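Local coordinates for glyoxalase family protein (Bacillus cereus, PDB 1ZSW) that is of unknown function but binds a zinc ion and probably acts as a metalloenzyme of the glyoxalase and extradiol dioxygenase superfamily, at residues Tyr117-Phe122 and Pro139-Glu144; Leu108-Asp113 and Gln177-Gly182; Thr133-Arg138 and Arg150-Val155. All blocks are in the same frame, centred on the assembly; numbering follows the deposited sequence. Where two conformers were deposited one is given.

Contact 1 of 3, residues Tyr117-Phe122 and Pro139-Glu144; sequences YWKERF and PALQFE
Over one face of the Phe143 ring, above its centre, stands CZ of Phe122, while the backbone O of Leu141 lies at that ring's edge, in its plane. Within the helix, Tyr117 CE1 lies over one face of the Trp118 indole. The two phenyl planes are inclined at 36°, an oblique aromatic pair with centroids 4.5 Å apart. Phe122 leads with the far end of its ring, and CZ comes to 3.5 Å from CG of Phe143. Phe143 has CG between the backbone N and the carbonyl carbon (chi1 68°), a rotation that turns the ring's edge to Leu141 O and leaves one face to Phe122 CZ.

Leu141 fills the next position on the same face of the strand. Its branched end lets CD2 settle on the helix backbone, 3.6 Å from N of Lys119 and 3.9 Å from CD1 of Phe122, while CD1 turns to Lys119 CD. Trp118 contributes CB and its backbone C, each 4.1 Å from Leu141 CD2; its side chain also packs on Leu153, and NE1 bonds to the backbone O of His176. The chain of Lys119, bent at chi2 and chi4, carries NZ to a salt bridge with Glu131.

No hydrogen bond joins the segments. The short axes run almost parallel, at 17° and 10.0 Å apart, the spacing of a helix laid on a sheet. Helix 112-124 thus covers strand 138-144 with Phe122 and Trp118 facing inward, the alpha-on-beta packing expected of the beta-alpha-beta-beta-beta modules of the vicinal oxygen chelate fold.

Contact 2 of 3, residues Leu108-Asp113 and Gln177-Gly182; sequences LVPSED and QIQGMG
Two backbone hydrogen bonds join Leu108 to the segment 177-182. Its N donates to O of Gly180 at 2.8 Å with an angle of 165° at the hydrogen, and its O accepts from N of Gln179 at 2.8 Å and an almost straight 177°. The same O also receives a CA-H...O contact from Ile178. One residue of strand 101-109 is thus held through both its polar backbone atoms near the N-terminal part of strand 180-188. This antiparallel pairing joins the two glyoxalase-family halves of the chain in one sheet; the side chain of Met181 is about 5 Å from that of the zinc ligand His33.

The amide of Gln179 belongs to the next shell. With CG anti to the carbonyl carbon (chi1 -57°) and the chain extended beyond, OE1 comes to 3.2 Å from N of Pro110. Proline has no hydrogen to give there, so this is packing against the peptide. The Ser156 hydroxyl bonds both Gln179 OE1 and Val109 O, two acceptors that must share its single proton or alternate. NE2 makes a weak bond to O of Glu159.

Van der Waals contacts surround this polar centre. The Pro110 ring lies alongside, CD 3.6 Å from O of Gln177. Val109 CG1 meets CG1 of Ile178 at 4.2 Å, a loose apolar touch between branched side chains that both also pack on Leu153. Leu108 spreads beyond Gly180: CD1 is 3.7 Å from O of Met181, and CG is 4.0 Å from CA of Gly182.

The pairing is made by main-chain atoms, while the close fit of Leu108 rests on Gly182 having no side chain. Burial would probably strengthen these bonds by limiting competition from water.

Contact 3 of 3, residues Thr133-Arg138 and Arg150-Val155; sequences TTYANR and RLVLLV
Tyr135 meets strand 150-155 with its CB and with the near part of its ring, and this contact is wholly apolar. A methyl of Leu154, CD2, lies 3.7 Å from CB of Tyr135 and 3.8 Å from its CD1, approaching the ring obliquely. Val152 uses both branches: CG2 is 4.0 Å from Tyr135 CB, while CG1 stands over one face of the ring.

That second approach is a CH-pi contact, with CG1 of Val152 4.2 Å from the ring centroid and 15° off the normal. A beta-branched residue suits the place because its two methyls can divide the work, one taking the base of the tyrosine and one its face. Tyrosine suits as well: with CG turned anti to the backbone N (chi1 -177°), the ring lies across Val152 and the phenol oxygen continues to Glu185, to which OH is hydrogen-bonded.

Tyr135 ends strand 133-135, the first arm of a beta hairpin whose type I' turn runs to Arg138. Two backbone bonds between these residues hold it, Tyr135 N to Arg138 O at 2.9 Å and Arg138 N to Tyr135 O at 3.0 Å. Ala136 and Asn137 occupy the left-handed backbone region that such turns require, and asparagine adopts it readily. The hairpin joins strand 133-135 to strand 138-144, which pairs in turn with 150-155, so Tyr135 reaches across the intervening strand.

Of the charged groups, Arg138 contributes the methylene part of its chain. Extended from CG to NE, it passes the end of strand 150-155 with CD 3.7 Å from O of Val155, and the guanidinium goes on to a salt bridge between NH1 and Glu226.

From the N terminus, strand 101-109 leads into helix 112-124, the hairpin around Tyr135, and strands 138-144 and 150-155, before the chain returns at strand 180-188. Contact 2 closes the longest loop, between 108-113 and 177-182, and both other contacts fall within it. Contact 1 closes the return from helix to strand, and contact 3 closes the loop that contains strand 138-144; these two cross, since 133-138 comes before 139-144 and 150-155 after it. Leu153, on strand 150-155, touches residues of contacts 1 and 2, with its N bonded to O of Leu141 and its side chain against Trp118 and Val109. Together they tie one helix, its sheet and the start of the second glyoxalase-like half.

Contact 1 of 3, residues Tyr117-Phe122 and Pro139-Glu144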
loop_
_atom_site.group_PDB
_atom_site.type_symbol
_atom_site.label_atom_id
_atom_site.label_comp_id
_atom_site.label_asym_id
_atom_site.label_seq_id
_atom_site.Cartn_x
_atom_site.Cartn_y
_atom_site.Cartn_z
ATOM N N TYR A 117 -13.077 -12.353 -15.369
ATOM C CA TYR A 117 -12.086 -13.361 -15.035
ATOM C C TYR A 117 -11.963 -13.544 -13.515
ATOM O O TYR A 117 -11.994 -14.658 -12.975
ATOM C CB TYR A 117 -10.717 -12.994 -15.653
ATOM C CG TYR A 117 -9.630 -13.880 -15.117
ATOM C CD1 TYR A 117 -8.949 -13.549 -13.936
ATOM C CD2 TYR A 117 -9.298 -15.077 -15.755
ATOM C CE1 TYR A 117 -7.977 -14.380 -13.412
ATOM C CE2 TYR A 117 -8.324 -15.911 -15.247
ATOM C CZ TYR A 117 -7.649 -15.558 -14.081
ATOM O OH TYR A 117 -6.717 -16.409 -13.564
ATOM N N TRP A 118 -11.823 -12.420 -12.806
ATOM C CA TRP A 118 -11.717 -12.439 -11.355
ATOM C C TRP A 118 -12.925 -12.939 -10.593
ATOM O O TRP A 118 -12.800 -13.689 -9.622
ATOM C CB TRP A 118 -11.248 -11.054 -10.865
ATOM C CG TRP A 118 -9.731 -10.922 -11.123
ATOM C CD1 TRP A 118 -9.114 -10.133 -12.029
ATOM C CD2 TRP A 118 -8.718 -11.619 -10.415
ATOM N NE1 TRP A 118 -7.727 -10.346 -11.970
ATOM C CE2 TRP A 118 -7.479 -11.239 -10.973
ATOM C CE3 TRP A 118 -8.743 -12.573 -9.386
ATOM C CZ2 TRP A 118 -6.249 -11.764 -10.505
ATOM C CZ3 TRP A 118 -7.519 -13.088 -8.899
ATOM C CH2 TRP A 118 -6.300 -12.693 -9.502
ATOM N N LYS A 119 -14.119 -12.559 -11.056
ATOM C CA LYS A 119 -15.340 -13.083 -10.465
ATOM C C LYS A 119 -15.348 -14.610 -10.531
ATOM O O LYS A 119 -15.608 -15.263 -9.523
ATOM C CB LYS A 119 -16.588 -12.493 -11.153
ATOM C CG LYS A 119 -17.879 -12.837 -10.409
ATOM C CD LYS A 119 -18.866 -11.692 -10.439
ATOM C CE LYS A 119 -19.849 -11.802 -9.270
ATOM N NZ LYS A 119 -20.612 -13.086 -9.302
ATOM N N GLU A 120 -15.055 -15.191 -11.698
ATOM C CA GLU A 120 -15.016 -16.664 -11.777
ATOM C C GLU A 120 -13.943 -17.266 -10.873
ATOM O O GLU A 120 -14.186 -18.257 -10.176
ATOM C CB GLU A 120 -14.889 -17.171 -13.220
ATOM C CG GLU A 120 -14.539 -18.673 -13.354
ATOM C CD GLU A 120 -15.553 -19.622 -12.713
ATOM O OE1 GLU A 120 -16.778 -19.354 -12.773
ATOM O OE2 GLU A 120 -15.114 -20.657 -12.161
ATOM N N ARG A 121 -12.762 -16.648 -10.854
ATOM C CA ARG A 121 -11.679 -17.143 -10.010
ATOM C C ARG A 121 -12.024 -17.115 -8.515
ATOM O O ARG A 121 -11.703 -18.033 -7.772
ATOM C CB ARG A 121 -10.402 -16.328 -10.279
ATOM C CG ARG A 121 -9.153 -16.932 -9.616
ATOM C CD ARG A 121 -7.875 -16.357 -10.247
ATOM N NE ARG A 121 -6.696 -16.971 -9.616
ATOM C CZ ARG A 121 -6.151 -18.116 -10.010
ATOM N NH1 ARG A 121 -5.088 -18.597 -9.373
ATOM N NH2 ARG A 121 -6.687 -18.793 -11.034
ATOM N N PHE A 122 -12.688 -16.045 -8.083
ATOM C CA PHE A 122 -13.126 -15.922 -6.710
ATOM C C PHE A 122 -14.169 -16.994 -6.362
ATOM O O PHE A 122 -14.166 -17.526 -5.244
ATOM C CB PHE A 122 -13.691 -14.513 -6.456
ATOM C CG PHE A 122 -12.632 -13.416 -6.393
ATOM C CD1 PHE A 122 -12.989 -12.084 -6.570
ATOM C CD2 PHE A 122 -11.288 -13.722 -6.144
ATOM C CE1 PHE A 122 -12.034 -11.036 -6.510
ATOM C CE2 PHE A 122 -10.321 -12.695 -6.084
ATOM C CZ PHE A 122 -10.694 -11.358 -6.261
ATOM N N PRO A 139 -15.426 0.978 -12.763
ATOM C CA PRO A 139 -15.990 -0.351 -12.624
ATOM C C PRO A 139 -15.145 -1.182 -11.663
ATOM O O PRO A 139 -13.932 -1.076 -11.684
ATOM C CB PRO A 139 -15.943 -0.931 -14.059
ATOM C CG PRO A 139 -15.675 0.223 -14.946
ATOM C CD PRO A 139 -15.078 1.325 -14.151
ATOM N N ALA A 140 -15.789 -1.963 -10.820
ATOM C CA ALA A 140 -15.121 -2.583 -9.674
ATOM C C ALA A 140 -15.721 -3.914 -9.239
ATOM O O ALA A 140 -16.904 -4.222 -9.537
ATOM C CB ALA A 140 -15.162 -1.591 -8.495
ATOM N N LEU A 141 -14.929 -4.689 -8.489
ATOM C CA LEU A 141 -15.393 -5.888 -7.834
ATOM C C LEU A 141 -14.783 -5.940 -6.465
ATOM O O LEU A 141 -13.551 -6.021 -6.347
ATOM C CB LEU A 141 -14.987 -7.148 -8.640
ATOM C CG LEU A 141 -15.404 -8.541 -8.184
ATOM C CD1 LEU A 141 -16.933 -8.789 -8.291
ATOM C CD2 LEU A 141 -14.650 -9.605 -9.013
ATOM N N GLN A 142 -15.618 -5.837 -5.443
ATOM C CA GLN A 142 -15.133 -5.878 -4.069
ATOM C C GLN A 142 -14.876 -7.295 -3.610
ATOM O O GLN A 142 -15.573 -8.228 -3.990
ATOM C CB GLN A 142 -16.131 -5.216 -3.102
ATOM C CG GLN A 142 -16.275 -3.732 -3.295
ATOM C CD GLN A 142 -17.383 -3.153 -2.423
ATOM O OE1 GLN A 142 -17.836 -3.783 -1.466
ATOM N NE2 GLN A 142 -17.822 -1.958 -2.760
ATOM N N PHE A 143 -13.851 -7.489 -2.787
ATOM C CA PHE A 143 -13.632 -8.807 -2.199
ATOM C C PHE A 143 -12.903 -8.699 -0.846
ATOM O O PHE A 143 -12.501 -7.607 -0.451
ATOM C CB PHE A 143 -12.876 -9.735 -3.184
ATOM C CG PHE A 143 -11.437 -9.328 -3.453
ATOM C CD1 PHE A 143 -10.416 -10.042 -2.859
ATOM C CD2 PHE A 143 -11.134 -8.309 -4.334
ATOM C CE1 PHE A 143 -9.071 -9.723 -3.136
ATOM C CE2 PHE A 143 -9.785 -7.949 -4.610
ATOM C CZ PHE A 143 -8.766 -8.687 -4.006
ATOM N N GLU A 144 -12.817 -9.796 -0.113
ATOM C CA GLU A 144 -12.129 -9.835 1.182
ATOM C C GLU A 144 -11.275 -11.073 1.286
ATOM O O GLU A 144 -11.626 -12.131 0.744
ATOM C CB GLU A 144 -13.130 -9.852 2.332
ATOM C CG GLU A 144 -14.032 -8.678 2.390
ATOM C CD GLU A 144 -14.891 -8.627 3.665
ATOM O OE1 GLU A 144 -14.677 -9.397 4.624
ATOM O OE2 GLU A 144 -15.776 -7.767 3.669
#

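Contact 2 of 3, residues Leu108-Asp113 and Gln177-Gly182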
loop_
_atom_site.group_PDB
_atom_site.type_symbol
_atom_site.label_atom_id
_atom_site.label_comp_id
_atom_site.label_asym_id
_atom_site.label_seq_id
_atom_site.Cartn_x
_atom_site.Cartn_y
_atom_site.Cartn_z
ATOM N N LEU A 108 -5.609 -2.251 -9.265
ATOM C CA LEU A 108 -5.992 -2.021 -10.675
ATOM C C LEU A 108 -5.877 -3.313 -11.482
ATOM O O LEU A 108 -4.920 -4.060 -11.327
ATOM C CB LEU A 108 -5.095 -0.947 -11.293
ATOM C CG LEU A 108 -5.247 0.436 -10.657
ATOM C CD1 LEU A 108 -4.131 1.392 -11.038
ATOM C CD2 LEU A 108 -6.617 1.032 -11.070
ATOM N N VAL A 109 -6.887 -3.563 -12.326
ATOM C CA VAL A 109 -6.846 -4.624 -13.344
ATOM C C VAL A 109 -7.156 -3.997 -14.684
ATOM O O VAL A 109 -7.778 -2.946 -14.741
ATOM C CB VAL A 109 -7.780 -5.811 -13.045
ATOM C CG1 VAL A 109 -7.348 -6.500 -11.773
ATOM C CG2 VAL A 109 -9.295 -5.382 -12.953
ATOM N N PRO A 110 -6.649 -4.591 -15.781
ATOM C CA PRO A 110 -6.720 -3.864 -17.053
ATOM C C PRO A 110 -8.114 -3.573 -17.629
ATOM O O PRO A 110 -8.298 -2.508 -18.166
ATOM C CB PRO A 110 -5.903 -4.754 -17.993
ATOM C CG PRO A 110 -4.979 -5.553 -17.049
ATOM C CD PRO A 110 -5.871 -5.833 -15.884
ATOM N N SER A 111 -9.062 -4.481 -17.513
ATOM C CA SER A 111 -10.331 -4.308 -18.248
ATOM C C SER A 111 -11.552 -4.871 -17.546
ATOM O O SER A 111 -11.451 -5.621 -16.565
ATOM C CB SER A 111 -10.173 -5.036 -19.599
ATOM O OG SER A 111 -10.252 -6.427 -19.350
ATOM N N GLU A 112 -12.750 -4.461 -17.998
ATOM C CA GLU A 112 -13.976 -4.982 -17.391
ATOM C C GLU A 112 -14.018 -6.501 -17.569
ATOM O O GLU A 112 -14.548 -7.238 -16.746
ATOM C CB GLU A 112 -15.239 -4.276 -17.944
ATOM C CG GLU A 112 -15.385 -2.854 -17.409
ATOM C CD GLU A 112 -16.693 -2.154 -17.753
ATOM O OE1 GLU A 112 -16.666 -1.205 -18.578
ATOM O OE2 GLU A 112 -17.736 -2.511 -17.180
ATOM N N ASP A 113 -13.398 -6.967 -18.660
ATOM C CA ASP A 113 -13.196 -8.395 -18.917
ATOM C C ASP A 113 -12.413 -9.085 -17.792
ATOM O O ASP A 113 -12.826 -10.130 -17.312
ATOM C CB ASP A 113 -12.493 -8.599 -20.271
ATOM C CG ASP A 113 -12.242 -10.070 -20.600
ATOM O OD1 ASP A 113 -11.189 -10.373 -21.216
ATOM O OD2 ASP A 113 -13.090 -10.921 -20.248
ATOM N N GLN A 177 -3.816 -9.780 -14.883
ATOM C CA GLN A 177 -3.109 -9.682 -13.601
ATOM C C GLN A 177 -3.406 -8.346 -12.951
ATOM O O GLN A 177 -3.532 -7.309 -13.630
ATOM C CB GLN A 177 -1.588 -9.786 -13.779
ATOM C CG GLN A 177 -1.139 -11.240 -13.896
ATOM C CD GLN A 177 0.368 -11.398 -14.039
ATOM O OE1 GLN A 177 1.154 -10.627 -13.482
ATOM N NE2 GLN A 177 0.782 -12.412 -14.810
ATOM N N ILE A 178 -3.407 -8.403 -11.633
ATOM C CA ILE A 178 -3.367 -7.185 -10.823
ATOM C C ILE A 178 -2.159 -6.360 -11.244
ATOM O O ILE A 178 -1.026 -6.888 -11.303
ATOM C CB ILE A 178 -3.322 -7.541 -9.326
ATOM C CG1 ILE A 178 -4.712 -8.055 -8.889
ATOM C CG2 ILE A 178 -2.990 -6.280 -8.514
ATOM C CD1 ILE A 178 -4.683 -8.901 -7.679
ATOM N N GLN A 179 -2.370 -5.074 -11.524
ATOM C CA GLN A 179 -1.278 -4.204 -11.989
ATOM C C GLN A 179 -0.503 -3.586 -10.844
ATOM O O GLN A 179 0.744 -3.595 -10.838
ATOM C CB GLN A 179 -1.775 -3.125 -12.939
ATOM C CG GLN A 179 -2.484 -3.731 -14.148
ATOM C CD GLN A 179 -3.286 -2.708 -14.839
ATOM O OE1 GLN A 179 -4.486 -2.597 -14.607
ATOM N NE2 GLN A 179 -2.626 -1.901 -15.648
ATOM N N GLY A 180 -1.239 -3.069 -9.865
ATOM C CA GLY A 180 -0.651 -2.456 -8.683
ATOM C C GLY A 180 -1.797 -1.728 -8.008
ATOM O O GLY A 180 -2.977 -1.972 -8.335
ATOM N N MET A 181 -1.444 -0.835 -7.093
ATOM C CA MET A 181 -2.439 -0.156 -6.252
ATOM C C MET A 181 -3.157 0.923 -6.992
ATOM O O MET A 181 -2.554 1.699 -7.725
ATOM C CB MET A 181 -1.753 0.481 -5.023
ATOM C CG MET A 181 -1.144 -0.612 -4.159
ATOM S SD MET A 181 0.019 0.100 -2.917
ATOM C CE MET A 181 -1.223 0.851 -1.937
ATOM N N GLY A 182 -4.460 1.024 -6.695
ATOM C CA GLY A 182 -5.264 2.194 -7.107
ATOM C C GLY A 182 -5.782 2.927 -5.872
ATOM O O GLY A 182 -5.002 3.251 -4.975
#

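Contact 3 of 3, residues Thr133-Arg138 and Arg150-Val155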
loop_
_atom_site.group_PDB
_atom_site.type_symbol
_atom_site.label_atom_id
_atom_site.label_comp_id
_atom_site.label_asym_id
_atom_site.label_seq_id
_atom_site.Cartn_x
_atom_site.Cartn_y
_atom_site.Cartn_z
ATOM N N THR A 133 -19.689 -3.863 -9.632
ATOM C CA THR A 133 -20.137 -2.598 -9.021
ATOM C C THR A 133 -19.312 -1.404 -9.521
ATOM O O THR A 133 -18.662 -1.484 -10.572
ATOM C CB THR A 133 -20.213 -2.747 -7.454
ATOM O OG1 THR A 133 -20.864 -1.608 -6.850
ATOM C CG2 THR A 133 -18.787 -2.977 -6.816
ATOM N N THR A 134 -19.347 -0.326 -8.751
ATOM C CA THR A 134 -18.645 0.892 -9.062
ATOM C C THR A 134 -17.908 1.208 -7.759
ATOM O O THR A 134 -18.428 0.926 -6.679
ATOM C CB THR A 134 -19.676 1.956 -9.471
ATOM O OG1 THR A 134 -20.353 1.498 -10.667
ATOM C CG2 THR A 134 -19.029 3.289 -9.743
ATOM N N TYR A 135 -16.671 1.691 -7.861
ATOM C CA TYR A 135 -15.972 2.190 -6.679
ATOM C C TYR A 135 -15.135 3.372 -7.101
ATOM O O TYR A 135 -14.371 3.269 -8.032
ATOM C CB TYR A 135 -15.111 1.095 -6.025
ATOM C CG TYR A 135 -14.467 1.612 -4.770
ATOM C CD1 TYR A 135 -13.255 2.299 -4.832
ATOM C CD2 TYR A 135 -15.069 1.416 -3.530
ATOM C CE1 TYR A 135 -12.672 2.815 -3.677
ATOM C CE2 TYR A 135 -14.507 1.936 -2.358
ATOM C CZ TYR A 135 -13.278 2.616 -2.457
ATOM O OH TYR A 135 -12.694 3.153 -1.318
ATOM N N ALA A 136 -15.319 4.518 -6.436
ATOM C CA ALA A 136 -14.650 5.757 -6.807
ATOM C C ALA A 136 -14.669 6.031 -8.311
ATOM O O ALA A 136 -13.641 6.338 -8.934
ATOM C CB ALA A 136 -13.190 5.765 -6.267
ATOM N N ASN A 137 -15.860 5.862 -8.900
ATOM C CA ASN A 137 -16.088 6.176 -10.303
ATOM C C ASN A 137 -15.422 5.249 -11.321
ATOM O O ASN A 137 -15.266 5.609 -12.482
ATOM C CB ASN A 137 -15.778 7.647 -10.574
ATOM C CG ASN A 137 -16.691 8.586 -9.771
ATOM O OD1 ASN A 137 -17.913 8.452 -9.812
ATOM N ND2 ASN A 137 -16.099 9.514 -9.039
ATOM N N ARG A 138 -15.062 4.045 -10.882
ATOM C CA ARG A 138 -14.501 3.037 -11.764
ATOM C C ARG A 138 -15.272 1.740 -11.643
ATOM O O ARG A 138 -15.717 1.381 -10.557
ATOM C CB ARG A 138 -13.019 2.779 -11.399
ATOM C CG ARG A 138 -12.162 3.998 -11.556
ATOM C CD ARG A 138 -10.642 3.663 -11.480
ATOM N NE ARG A 138 -9.885 4.912 -11.565
ATOM C CZ ARG A 138 -9.732 5.736 -10.527
ATOM N NH1 ARG A 138 -10.267 5.405 -9.366
ATOM N NH2 ARG A 138 -9.040 6.867 -10.650
ATOM N N ARG A 150 -10.385 -5.870 3.507
ATOM C CA ARG A 150 -11.232 -5.478 2.402
ATOM C C ARG A 150 -10.407 -4.943 1.265
ATOM O O ARG A 150 -9.565 -4.037 1.480
ATOM C CB ARG A 150 -12.285 -4.439 2.855
ATOM C CG ARG A 150 -13.280 -5.040 3.883
ATOM C CD ARG A 150 -14.020 -3.918 4.615
ATOM N NE ARG A 150 -13.224 -3.410 5.745
ATOM C CZ ARG A 150 -13.620 -2.414 6.538
ATOM N NH1 ARG A 150 -14.789 -1.809 6.324
ATOM N NH2 ARG A 150 -12.855 -2.032 7.546
ATOM N N LEU A 151 -10.624 -5.532 0.076
ATOM C CA LEU A 151 -9.999 -5.110 -1.171
ATOM C C LEU A 151 -10.996 -4.864 -2.294
ATOM O O LEU A 151 -12.165 -5.253 -2.186
ATOM C CB LEU A 151 -8.941 -6.162 -1.632
ATOM C CG LEU A 151 -7.887 -6.538 -0.588
ATOM C CD1 LEU A 151 -8.235 -7.851 0.083
ATOM C CD2 LEU A 151 -6.485 -6.651 -1.254
ATOM N N VAL A 152 -10.586 -4.146 -3.313
ATOM C CA VAL A 152 -11.479 -3.907 -4.443
ATOM C C VAL A 152 -10.682 -3.874 -5.737
ATOM O O VAL A 152 -9.672 -3.157 -5.843
ATOM C CB VAL A 152 -12.350 -2.627 -4.236
ATOM C CG1 VAL A 152 -11.497 -1.351 -4.130
ATOM C CG2 VAL A 152 -13.355 -2.452 -5.411
ATOM N N LEU A 153 -11.113 -4.682 -6.711
ATOM C CA LEU A 153 -10.521 -4.618 -8.023
ATOM C C LEU A 153 -11.133 -3.477 -8.832
ATOM O O LEU A 153 -12.371 -3.277 -8.801
ATOM C CB LEU A 153 -10.688 -5.945 -8.760
ATOM C CG LEU A 153 -10.173 -7.198 -8.105
ATOM C CD1 LEU A 153 -10.500 -8.385 -8.988
ATOM C CD2 LEU A 153 -8.634 -7.122 -7.908
ATOM N N LEU A 154 -10.297 -2.728 -9.518
ATOM C CA LEU A 154 -10.723 -1.489 -10.184
ATOM C C LEU A 154 -10.216 -1.470 -11.623
ATOM O O LEU A 154 -9.042 -1.743 -11.893
ATOM C CB LEU A 154 -10.141 -0.282 -9.464
ATOM C CG LEU A 154 -10.423 -0.084 -7.974
ATOM C CD1 LEU A 154 -9.444 1.006 -7.411
ATOM C CD2 LEU A 154 -11.921 0.253 -7.748
ATOM N N VAL A 155 -11.079 -1.142 -12.565
ATOM C CA VAL A 155 -10.654 -1.146 -13.951
ATOM C C VAL A 155 -9.817 0.035 -14.314
ATOM O O VAL A 155 -10.224 1.181 -14.130
ATOM C CB VAL A 155 -11.838 -1.327 -14.941
ATOM C CG1 VAL A 155 -11.344 -1.142 -16.359
ATOM C CG2 VAL A 155 -12.441 -2.693 -14.733
#